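Local coordinates for Alpha/beta hydrolase (Enterobacter asburiae, PDB 6KMO), which probably hydrolyses carboxylic ester bonds, as an esterase or lipase of the alpha/beta hydrolase superfamily, at residues R173-A187 against K200-D212. The protein carries 2 engineered substitutions. Numbering follows the deposited sequence. Where two conformers were deposited one is given.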
# COMPACT_ATOMS: atom_id res chain seq x y z
N ARG A 173 13.16 20.68 3.70
CA ARG A 173 12.19 19.71 3.19
C ARG A 173 12.85 18.34 3.31
O ARG A 173 13.44 17.83 2.35
CB ARG A 173 11.82 20.03 1.79
CG ARG A 173 11.09 21.36 1.65
CD ARG A 173 10.55 21.55 0.28
NE ARG A 173 11.59 21.89 -0.69
CZ ARG A 173 11.66 21.43 -1.95
NH1 ARG A 173 10.77 20.57 -2.43
NH2 ARG A 173 12.63 21.84 -2.73
N LEU A 174 12.72 17.74 4.50
CA LEU A 174 13.55 16.61 4.91
C LEU A 174 12.69 15.48 5.46
O LEU A 174 11.93 15.66 6.42
CB LEU A 174 14.55 17.06 5.98
CG LEU A 174 15.62 16.05 6.38
CD1 LEU A 174 16.44 15.61 5.19
CD2 LEU A 174 16.53 16.68 7.43
N GLY A 175 12.84 14.30 4.87
CA GLY A 175 12.18 13.11 5.35
C GLY A 175 13.16 12.16 6.04
O GLY A 175 14.37 12.35 6.01
N LEU A 176 12.59 11.12 6.64
CA LEU A 176 13.36 10.06 7.29
C LEU A 176 12.83 8.73 6.78
O LEU A 176 11.63 8.47 6.89
CB LEU A 176 13.18 10.12 8.81
CG LEU A 176 13.59 11.41 9.53
CD1 LEU A 176 13.27 11.32 11.01
CD2 LEU A 176 15.06 11.73 9.33
N VAL A 177 13.72 7.90 6.24
CA VAL A 177 13.33 6.63 5.63
C VAL A 177 14.29 5.55 6.09
O VAL A 177 15.50 5.76 6.18
CB VAL A 177 13.37 6.72 4.09
CG1 VAL A 177 13.01 5.38 3.45
CG2 VAL A 177 12.44 7.83 3.57
N GLY A 178 13.76 4.36 6.37
CA GLY A 178 14.63 3.25 6.72
C GLY A 178 13.86 1.95 6.78
O GLY A 178 12.66 1.93 7.03
N ASN A 179 14.61 0.86 6.58
CA ASN A 179 14.04 -0.50 6.61
C ASN A 179 14.51 -1.25 7.85
O ASN A 179 15.69 -1.21 8.20
CB ASN A 179 14.44 -1.32 5.37
CG ASN A 179 15.94 -1.44 5.17
OD1 ASN A 179 16.65 -0.43 5.07
ND2 ASN A 179 16.44 -2.67 5.08
N SER A 180 13.56 -1.92 8.52
CA SER A 180 13.89 -2.86 9.59
C SER A 180 14.42 -2.10 10.81
O SER A 180 13.72 -1.22 11.33
CB SER A 180 14.83 -3.93 9.07
OG SER A 180 14.38 -4.43 7.82
N VAL A 181 15.65 -2.37 11.27
CA VAL A 181 16.22 -1.53 12.32
C VAL A 181 16.42 -0.10 11.80
O VAL A 181 16.49 0.83 12.60
CB VAL A 181 17.51 -2.07 12.97
CG1 VAL A 181 17.26 -3.41 13.64
CG2 VAL A 181 18.69 -2.08 12.02
N GLY A 182 16.53 0.07 10.49
CA GLY A 182 16.54 1.41 9.93
C GLY A 182 15.21 2.12 10.11
O GLY A 182 15.18 3.35 10.30
N GLY A 183 14.11 1.38 10.07
CA GLY A 183 12.82 1.97 10.41
C GLY A 183 12.70 2.31 11.88
O GLY A 183 12.10 3.32 12.26
N ASN A 184 13.27 1.47 12.75
CA ASN A 184 13.45 1.81 14.16
C ASN A 184 14.21 3.12 14.30
O ASN A 184 13.81 4.01 15.07
CB ASN A 184 14.22 0.66 14.81
CG ASN A 184 14.48 0.86 16.28
OD1 ASN A 184 15.51 1.43 16.65
ND2 ASN A 184 13.57 0.39 17.12
N MET A 185 15.29 3.27 13.52
CA MET A 185 16.13 4.46 13.56
C MET A 185 15.37 5.71 13.12
O MET A 185 15.58 6.80 13.67
CB MET A 185 17.38 4.20 12.71
CG MET A 185 18.54 5.20 12.90
SD MET A 185 20.15 4.63 12.13
CE MET A 185 20.58 3.32 13.29
N VAL A 186 14.45 5.58 12.16
CA VAL A 186 13.56 6.68 11.78
C VAL A 186 12.82 7.19 13.02
O VAL A 186 12.79 8.40 13.31
CB VAL A 186 12.56 6.23 10.70
CG1 VAL A 186 11.40 7.23 10.57
CG2 VAL A 186 13.26 6.04 9.35
N ALA A 187 12.16 6.28 13.74
CA ALA A 187 11.43 6.68 14.94
C ALA A 187 12.36 7.28 15.98
O ALA A 187 12.01 8.28 16.63
CB ALA A 187 10.68 5.47 15.51
N LYS A 200 12.89 20.18 11.73
CA LYS A 200 11.58 19.83 11.20
C LYS A 200 11.69 18.67 10.22
O LYS A 200 12.58 18.65 9.37
CB LYS A 200 10.97 21.03 10.48
CG LYS A 200 10.44 22.15 11.36
CD LYS A 200 9.98 21.63 12.72
CE LYS A 200 10.90 22.12 13.83
NZ LYS A 200 10.38 21.77 15.18
N ILE A 201 10.75 17.73 10.32
CA ILE A 201 10.71 16.55 9.46
C ILE A 201 9.37 16.53 8.74
O ILE A 201 8.31 16.55 9.39
CB ILE A 201 10.89 15.26 10.30
CG1 ILE A 201 12.24 15.24 11.02
CG2 ILE A 201 10.70 14.00 9.45
CD1 ILE A 201 13.44 15.32 10.15
N ARG A 202 9.41 16.44 7.42
CA ARG A 202 8.20 16.41 6.61
C ARG A 202 7.48 15.08 6.68
O ARG A 202 6.24 15.03 6.68
CB ARG A 202 8.54 16.66 5.14
CG ARG A 202 8.76 18.13 4.78
CD ARG A 202 7.46 18.92 4.87
NE ARG A 202 7.61 20.27 4.32
CZ ARG A 202 7.45 20.57 3.04
NH1 ARG A 202 7.14 19.64 2.15
NH2 ARG A 202 7.60 21.82 2.63
N TYR A 203 8.22 13.97 6.70
CA TYR A 203 7.58 12.67 6.52
C TYR A 203 8.54 11.58 6.95
O TYR A 203 9.74 11.68 6.70
CB TYR A 203 7.21 12.44 5.06
CG TYR A 203 6.07 11.47 4.80
CD1 TYR A 203 4.82 11.72 5.33
CD2 TYR A 203 6.25 10.36 3.99
CE1 TYR A 203 3.77 10.85 5.08
CE2 TYR A 203 5.20 9.49 3.73
CZ TYR A 203 3.96 9.73 4.29
OH TYR A 203 2.91 8.88 4.00
N ASN A 204 8.00 10.54 7.57
CA ASN A 204 8.73 9.33 7.91
C ASN A 204 8.19 8.18 7.07
O ASN A 204 6.98 8.02 6.93
CB ASN A 204 8.47 8.93 9.36
CG ASN A 204 9.04 9.88 10.35
OD1 ASN A 204 10.04 10.55 10.10
ND2 ASN A 204 8.43 9.92 11.53
N VAL A 205 9.09 7.34 6.57
CA VAL A 205 8.71 6.07 5.95
C VAL A 205 9.45 4.97 6.70
O VAL A 205 10.67 4.86 6.62
CB VAL A 205 9.01 6.01 4.45
CG1 VAL A 205 8.55 4.67 3.92
CG2 VAL A 205 8.34 7.14 3.70
N MET A 206 8.69 4.17 7.44
CA MET A 206 9.22 3.06 8.22
C MET A 206 8.88 1.78 7.47
O MET A 206 7.71 1.36 7.43
CB MET A 206 8.62 3.06 9.63
CG MET A 206 8.97 4.29 10.46
SD MET A 206 8.09 4.50 12.11
CE MET A 206 8.74 3.06 13.01
N LEU A 207 9.88 1.18 6.84
CA LEU A 207 9.70 -0.00 6.00
C LEU A 207 9.95 -1.23 6.86
O LEU A 207 11.07 -1.44 7.34
CB LEU A 207 10.65 0.03 4.81
CG LEU A 207 10.46 1.22 3.85
CD1 LEU A 207 11.60 1.23 2.85
CD2 LEU A 207 9.13 1.17 3.16
N TRP A 208 8.90 -2.01 7.08
CA TRP A 208 8.90 -3.23 7.88
C TRP A 208 9.78 -3.06 9.13
O TRP A 208 10.77 -3.79 9.32
CB TRP A 208 9.28 -4.47 7.05
CG TRP A 208 10.39 -4.28 6.08
CD1 TRP A 208 11.70 -4.59 6.30
CD2 TRP A 208 10.33 -3.72 4.76
NE1 TRP A 208 12.46 -4.23 5.22
CE2 TRP A 208 11.64 -3.71 4.25
CE3 TRP A 208 9.30 -3.20 3.96
CZ2 TRP A 208 11.95 -3.21 2.99
CZ3 TRP A 208 9.62 -2.71 2.70
CH2 TRP A 208 10.93 -2.72 2.24
N PRO A 209 9.43 -2.12 10.01
CA PRO A 209 10.33 -1.71 11.09
C PRO A 209 10.33 -2.65 12.28
O PRO A 209 9.36 -3.35 12.58
CB PRO A 209 9.73 -0.36 11.52
CG PRO A 209 8.24 -0.54 11.27
CD PRO A 209 8.22 -1.27 9.94
N VAL A 210 11.45 -2.59 13.01
CA VAL A 210 11.56 -3.07 14.38
C VAL A 210 11.04 -1.97 15.31
O VAL A 210 11.50 -0.83 15.23
CB VAL A 210 13.02 -3.39 14.73
CG1 VAL A 210 13.16 -3.70 16.22
CG2 VAL A 210 13.57 -4.52 13.87
N THR A 211 10.10 -2.30 16.21
CA THR A 211 9.60 -1.29 17.14
C THR A 211 9.66 -1.69 18.61
O THR A 211 9.39 -0.84 19.46
CB THR A 211 8.16 -0.85 16.79
OG1 THR A 211 7.29 -1.93 17.10
CG2 THR A 211 8.03 -0.42 15.34
N ASP A 212 10.02 -2.93 18.95
CA ASP A 212 10.01 -3.33 20.35
C ASP A 212 10.99 -4.47 20.59
O ASP A 212 11.05 -5.43 19.80
CB ASP A 212 8.60 -3.78 20.76
CG ASP A 212 8.39 -3.90 22.25
OD1 ASP A 212 9.21 -3.38 23.02
OD2 ASP A 212 7.35 -4.53 22.65
O HOH W 1 11.41 19.18 6.80
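Against the Trp208 indole, Ser180 OG, in the conformer given here, arrives at the ring edge, near the ring plane, while Asn179 CB approaches obliquely, 3.5 Å from Trp208 NE1. Leu207 CB lies over one face of the same ring. The indole N-H is spent on Asp308, which also accepts from the Asn179 amide, tying both side chains to one carboxylate; Asn179 ND2 bonds His118 as well. At the far end, Arg173 CG sits over one face of the Arg202 guanidinium, 3.7 Å from Arg202 NH2; the two arginines run alongside each other, with Asp170 pairing with Arg173 and the His335 carbonyl taking Arg202 NH1.

Between these ends, strands 174-179 and 203-207 run parallel, their backbones alternating donors and acceptors, as in Val205 N to Leu176 O (2.8 Å). Val177 and Val205 lie side by side, beta-branched residues well suited to a sheet. On the opposite face Asn204, its CG turned beside the backbone N (chi1 -68°), brings OD1 to 3.4 Å from Leu176 CB; this buried oxygen finds no polar partner. Val186 CG1 slides past Asn204, 3.6 Å from its CG, and also meets Met206. The flexible Met206 chain bends at its last torsion (chi3 65°), setting CE against Gly183 O and Ala187 CB. Glycine suits position 183 because a CB there would strike Pro209, and position 178 because one would hit Gly182 O.

Ser180 O accepts from Val210 N and Asn184 N, while Asn184 ND2 reaches Val210 O at 3.1 Å, from above that carbonyl's plane, and also bonds Ala253 O. Both strands and the start of the intervening helix belong to a beta-alpha-beta unit. Ser180, with positive phi (70°) in a Gly-x-Ser-x-Gly sequence, makes the tight strand-to-helix turn of an alpha/beta hydrolase nucleophile elbow, and is probably the nucleophile.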